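Local coordinates for p800 reaction center core protein (Heliobacterium modesticaldum, PDB 5V8K) that forms the homodimeric core of a photosynthetic reaction center, holding bacteriochlorophyll g pigments and, with its twin, a 4Fe-4S cluster for light-driven electron transfer, at residues N255-I264 / P490-T498. Numbering follows the deposited sequence.
Sequences NPGLLVKQAI and PLHQLSPLT. With GBF (Bacteriochlorophyll g), chain Y.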
loop_
_atom_site.group_PDB
_atom_site.type_symbol
_atom_site.label_atom_id
_atom_site.label_comp_id
_atom_site.label_asym_id
_atom_site.label_seq_id
_atom_site.Cartn_x
_atom_site.Cartn_y
_atom_site.Cartn_z
ATOM N N ASN A 255 30.118 -1.188 -4.141
ATOM C CA ASN A 255 29.046 -1.598 -5.052
ATOM C C ASN A 255 29.525 -1.414 -6.481
ATOM O O ASN A 255 29.098 -0.484 -7.181
ATOM C CB ASN A 255 27.773 -0.807 -4.787
ATOM C CG ASN A 255 26.604 -1.316 -5.563
ATOM O OD1 ASN A 255 26.701 -2.240 -6.370
ATOM N ND2 ASN A 255 25.486 -0.677 -5.360
ATOM N N PRO A 256 30.391 -2.324 -6.965
ATOM C CA PRO A 256 31.071 -2.095 -8.252
ATOM C C PRO A 256 30.130 -1.956 -9.426
ATOM O O PRO A 256 30.375 -1.125 -10.315
ATOM C CB PRO A 256 31.967 -3.335 -8.409
ATOM C CG PRO A 256 31.969 -4.003 -7.107
ATOM C CD PRO A 256 30.716 -3.650 -6.416
ATOM N N GLY A 257 29.047 -2.750 -9.454
ATOM C CA GLY A 257 28.082 -2.689 -10.534
ATOM C C GLY A 257 27.077 -1.564 -10.454
ATOM O O GLY A 257 26.108 -1.579 -11.218
ATOM N N LEU A 258 27.290 -0.581 -9.569
ATOM C CA LEU A 258 26.316 0.483 -9.323
ATOM C C LEU A 258 25.652 0.973 -10.601
ATOM O O LEU A 258 24.430 0.889 -10.749
ATOM C CB LEU A 258 26.979 1.660 -8.604
ATOM C CG LEU A 258 26.071 2.840 -8.230
ATOM C CD1 LEU A 258 25.145 2.520 -7.070
ATOM C CD2 LEU A 258 26.939 4.053 -7.920
ATOM N N LEU A 259 26.449 1.522 -11.529
ATOM C CA LEU A 259 25.865 2.168 -12.699
ATOM C C LEU A 259 25.323 1.143 -13.680
ATOM O O LEU A 259 24.313 1.402 -14.339
ATOM C CB LEU A 259 26.881 3.059 -13.406
ATOM C CG LEU A 259 27.510 4.170 -12.567
ATOM C CD1 LEU A 259 28.450 4.982 -13.422
ATOM C CD2 LEU A 259 26.401 5.066 -11.979
ATOM N N VAL A 260 25.981 -0.015 -13.783
ATOM C CA VAL A 260 25.467 -1.067 -14.647
ATOM C C VAL A 260 24.047 -1.445 -14.211
ATOM O O VAL A 260 23.139 -1.601 -15.031
ATOM C CB VAL A 260 26.389 -2.293 -14.631
ATOM C CG1 VAL A 260 25.884 -3.329 -15.636
ATOM C CG2 VAL A 260 27.814 -1.932 -14.928
ATOM N N LYS A 261 23.849 -1.630 -12.915
ATOM C CA LYS A 261 22.532 -2.036 -12.443
ATOM C C LYS A 261 21.491 -0.933 -12.589
ATOM O O LYS A 261 20.308 -1.248 -12.744
ATOM C CB LYS A 261 22.631 -2.541 -11.009
ATOM C CG LYS A 261 23.355 -3.837 -10.968
ATOM C CD LYS A 261 23.530 -4.381 -9.582
ATOM C CE LYS A 261 24.520 -3.610 -8.819
ATOM N NZ LYS A 261 24.673 -4.111 -7.441
ATOM N N GLN A 262 21.893 0.342 -12.608
ATOM C CA GLN A 262 20.938 1.400 -12.950
ATOM C C GLN A 262 20.499 1.280 -14.405
ATOM O O GLN A 262 19.303 1.379 -14.713
ATOM C CB GLN A 262 21.532 2.780 -12.691
ATOM C CG GLN A 262 21.595 3.148 -11.224
ATOM C CD GLN A 262 22.512 4.352 -10.935
ATOM O OE1 GLN A 262 22.638 5.266 -11.743
ATOM N NE2 GLN A 262 23.115 4.361 -9.768
ATOM N N ALA A 263 21.438 1.011 -15.305
ATOM C CA ALA A 263 21.085 0.816 -16.703
ATOM C C ALA A 263 20.197 -0.405 -16.881
ATOM O O ALA A 263 19.271 -0.407 -17.703
ATOM C CB ALA A 263 22.334 0.656 -17.541
ATOM N N ILE A 264 20.485 -1.461 -16.132
ATOM C CA ILE A 264 19.711 -2.695 -16.206
ATOM C C ILE A 264 18.278 -2.437 -15.771
ATOM O O ILE A 264 17.325 -2.855 -16.431
ATOM C CB ILE A 264 20.377 -3.784 -15.347
ATOM C CG1 ILE A 264 21.609 -4.299 -16.071
ATOM C CG2 ILE A 264 19.396 -4.943 -15.057
ATOM C CD1 ILE A 264 22.457 -5.192 -15.241
ATOM N N PRO A 490 28.228 -14.886 -13.403
ATOM C CA PRO A 490 28.742 -13.584 -13.878
ATOM C C PRO A 490 28.177 -12.375 -13.136
ATOM O O PRO A 490 28.804 -11.303 -13.148
ATOM C CB PRO A 490 28.344 -13.551 -15.356
ATOM C CG PRO A 490 27.949 -14.944 -15.730
ATOM C CD PRO A 490 27.764 -15.759 -14.494
ATOM N N LEU A 491 27.028 -12.514 -12.493
ATOM C CA LEU A 491 26.471 -11.419 -11.702
ATOM C C LEU A 491 27.396 -10.979 -10.576
ATOM O O LEU A 491 27.208 -9.889 -10.025
ATOM C CB LEU A 491 25.125 -11.836 -11.094
ATOM C CG LEU A 491 24.344 -10.817 -10.281
ATOM C CD1 LEU A 491 23.949 -9.660 -11.157
ATOM C CD2 LEU A 491 23.106 -11.438 -9.723
ATOM N N HIS A 492 28.330 -11.833 -10.154
ATOM C CA HIS A 492 29.193 -11.434 -9.045
ATOM C C HIS A 492 30.096 -10.262 -9.416
ATOM O O HIS A 492 30.593 -9.578 -8.513
ATOM C CB HIS A 492 30.006 -12.620 -8.546
ATOM C CG HIS A 492 31.261 -12.868 -9.312
ATOM N ND1 HIS A 492 31.310 -13.714 -10.400
ATOM C CD2 HIS A 492 32.522 -12.402 -9.139
ATOM C CE1 HIS A 492 32.541 -13.736 -10.882
ATOM N NE2 HIS A 492 33.296 -12.954 -10.130
ATOM N N GLN A 493 30.309 -10.022 -10.720
ATOM C CA GLN A 493 30.981 -8.804 -11.200
ATOM C C GLN A 493 30.251 -7.524 -10.786
ATOM O O GLN A 493 30.883 -6.475 -10.608
ATOM C CB GLN A 493 31.077 -8.810 -12.722
ATOM C CG GLN A 493 32.051 -9.780 -13.283
ATOM C CD GLN A 493 33.475 -9.341 -13.013
ATOM O OE1 GLN A 493 33.945 -8.336 -13.561
ATOM N NE2 GLN A 493 34.161 -10.065 -12.135
ATOM N N LEU A 494 28.930 -7.579 -10.671
ATOM C CA LEU A 494 28.116 -6.404 -10.371
ATOM C C LEU A 494 27.633 -6.333 -8.928
ATOM O O LEU A 494 27.432 -5.225 -8.410
ATOM C CB LEU A 494 26.894 -6.369 -11.296
ATOM C CG LEU A 494 27.081 -6.659 -12.779
ATOM C CD1 LEU A 494 25.717 -6.488 -13.414
ATOM C CD2 LEU A 494 28.055 -5.691 -13.384
ATOM N N SER A 495 27.423 -7.487 -8.275
ATOM C CA SER A 495 26.812 -7.547 -6.961
ATOM C C SER A 495 27.442 -8.677 -6.146
ATOM O O SER A 495 27.560 -9.799 -6.657
ATOM C CB SER A 495 25.297 -7.781 -7.055
ATOM O OG SER A 495 24.664 -6.817 -7.867
ATOM N N PRO A 496 27.855 -8.426 -4.912
ATOM C CA PRO A 496 28.087 -9.534 -3.984
ATOM C C PRO A 496 26.776 -10.211 -3.620
ATOM O O PRO A 496 25.727 -9.568 -3.502
ATOM C CB PRO A 496 28.689 -8.855 -2.751
ATOM C CG PRO A 496 28.579 -7.433 -2.969
ATOM C CD PRO A 496 27.790 -7.150 -4.202
ATOM N N LEU A 497 26.838 -11.520 -3.430
ATOM C CA LEU A 497 25.685 -12.226 -2.882
ATOM C C LEU A 497 25.633 -11.984 -1.374
ATOM O O LEU A 497 26.486 -12.467 -0.636
ATOM C CB LEU A 497 25.767 -13.715 -3.209
ATOM C CG LEU A 497 24.581 -14.517 -2.697
ATOM C CD1 LEU A 497 23.335 -14.129 -3.428
ATOM C CD2 LEU A 497 24.859 -15.979 -2.905
ATOM N N THR A 498 24.662 -11.209 -0.912
ATOM C CA THR A 498 24.444 -11.041 0.510
ATOM C C THR A 498 23.624 -12.225 1.067
ATOM O O THR A 498 23.047 -13.022 0.339
ATOM C CB THR A 498 23.714 -9.723 0.813
ATOM O OG1 THR A 498 22.325 -9.845 0.473
ATOM C CG2 THR A 498 24.319 -8.504 0.061
HETATM MG MG GBF Y . 19.881 -17.375 -16.942
HETATM C CHA GBF Y . 23.321 -16.888 -17.224
HETATM C CHB GBF Y . 20.058 -16.122 -13.856
HETATM C CHC GBF Y . 16.443 -17.271 -17.101
HETATM C CHD GBF Y . 19.921 -17.861 -20.518
HETATM N NA GBF Y . 21.358 -16.690 -15.791
HETATM C C1A GBF Y . 22.692 -16.732 -15.879
HETATM C C2A GBF Y . 23.479 -16.029 -14.800
HETATM C C3A GBF Y . 22.468 -16.191 -13.686
HETATM C C4A GBF Y . 21.227 -16.328 -14.496
HETATM C CMA GBF Y . 22.739 -17.483 -12.889
HETATM C CAA GBF Y . 23.933 -14.573 -14.978
HETATM C CBA GBF Y . 22.864 -13.709 -15.628
HETATM C CGA GBF Y . 21.804 -13.229 -14.659
HETATM O O1A GBF Y . 22.019 -13.005 -13.484
HETATM O O2A GBF Y . 20.511 -12.874 -15.188
HETATM N NB GBF Y . 18.459 -16.744 -15.649
HETATM C C1B GBF Y . 18.693 -16.326 -14.398
HETATM C C2B GBF Y . 17.461 -16.080 -13.798
HETATM C C3B GBF Y . 16.469 -16.399 -14.703
HETATM C C4B GBF Y . 17.122 -16.855 -15.852
HETATM C CMB GBF Y . 17.214 -15.545 -12.409
HETATM C CAB GBF Y . 15.054 -16.219 -14.328
HETATM C CBB GBF Y . 13.976 -16.297 -15.041
HETATM N NC GBF Y . 18.534 -17.528 -18.461
HETATM C C1C GBF Y . 17.204 -17.514 -18.346
HETATM C C2C GBF Y . 16.240 -17.730 -19.454
HETATM C C3C GBF Y . 17.392 -17.861 -20.365
HETATM C C4C GBF Y . 18.652 -17.763 -19.787
HETATM C CMC GBF Y . 15.475 -19.034 -19.166
HETATM C CAC GBF Y . 17.264 -18.104 -21.822
HETATM C CBC GBF Y . 15.931 -18.219 -22.498
HETATM N ND GBF Y . 21.138 -17.403 -18.521
HETATM C C1D GBF Y . 21.184 -17.598 -19.826
HETATM C C2D GBF Y . 22.561 -17.566 -20.669
HETATM C C3D GBF Y . 23.227 -17.290 -19.494
HETATM C C4D GBF Y . 22.483 -17.183 -18.296
HETATM C CMD GBF Y . 23.014 -17.739 -22.085
HETATM C CAD GBF Y . 24.651 -17.271 -19.122
HETATM O OBD GBF Y . 25.716 -17.009 -19.770
HETATM C CBD GBF Y . 24.727 -16.936 -17.667
HETATM C CGD GBF Y . 25.478 -18.012 -16.955
HETATM O O1D GBF Y . 24.922 -19.033 -16.526
HETATM O O2D GBF Y . 26.894 -17.853 -16.834
HETATM C CED GBF Y . 27.594 -18.918 -16.203
HETATM C C1 GBF Y . 19.481 -12.415 -14.315
HETATM C C2 GBF Y . 18.423 -11.776 -15.156
HETATM C C3 GBF Y . 17.284 -11.344 -14.616
HETATM C C4 GBF Y . 17.031 -11.541 -13.160
HETATM C C5 GBF Y . 16.247 -10.680 -15.488
HETATM C C6 GBF Y . 15.065 -11.649 -15.694
HETATM C C7 GBF Y . 13.941 -10.987 -16.478
HETATM C C8 GBF Y . 13.229 -11.641 -17.425
HETATM C C9 GBF Y . 13.483 -13.094 -17.753
HETATM C C10 GBF Y . 12.089 -10.986 -18.167
HETATM C C11 GBF Y . 12.342 -9.611 -18.672
HETATM C C12 GBF Y . 11.296 -9.181 -19.682
HETATM C C13 GBF Y . 11.447 -8.058 -20.408
HETATM C C14 GBF Y . 10.387 -7.684 -21.394
HETATM C C15 GBF Y . 12.658 -7.159 -20.246
#
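Lys261 sends its ammonium group to the loop of residues 490-498, where NZ lies 2.7 Å from Ser495 OG and 3.1 Å from Leu494 O. The second bond comes in above the carbonyl plane, 47° out of it. A bend at chi3 (-72°) brings the lysine tip back toward the start of its own helix, and NZ there also donates to Asn255 OD1 at 3.0 Å. Leu494 O takes a further, weak bond from Gly257 N at 3.1 Å. Gly257 is the N-cap residue, and its CA sits 3.7 Å from that of Leu494; a CB on this residue would collide with Leu494 CB.

Next to this polar cluster, the side chain of Leu494 meets the helix. Both its methyls, CD1 and CD2, pack against Val260 CG1, each at 3.9 Å, the side chains crossing at about a right angle, while CD1 meets Ile264 CD1 tip to tip at 4.0 Å. The contact thus joins the N-terminal end of the long membrane helix 258-291, in the region related to photosystem I PsaA/PsaB, to the connection between helices 475-488 and 502-513, where Pro490 CG and CD touch the ester oxygen O2D of a bacteriochlorophyll g.

Lys261 also forms a salt bridge with Asp460, a calcium ligand, and Ser495 OG bonds to Ile459 O. A methionine in place of Lys261 would probably leave Asp460 without its lysine partner, and Ser495 OG, Leu494 O and Asn255 OD1 without this donor. Asn255 ND2 bonds to Val600 O, tying the helix start to the chain's C-terminus close to the calcium ion.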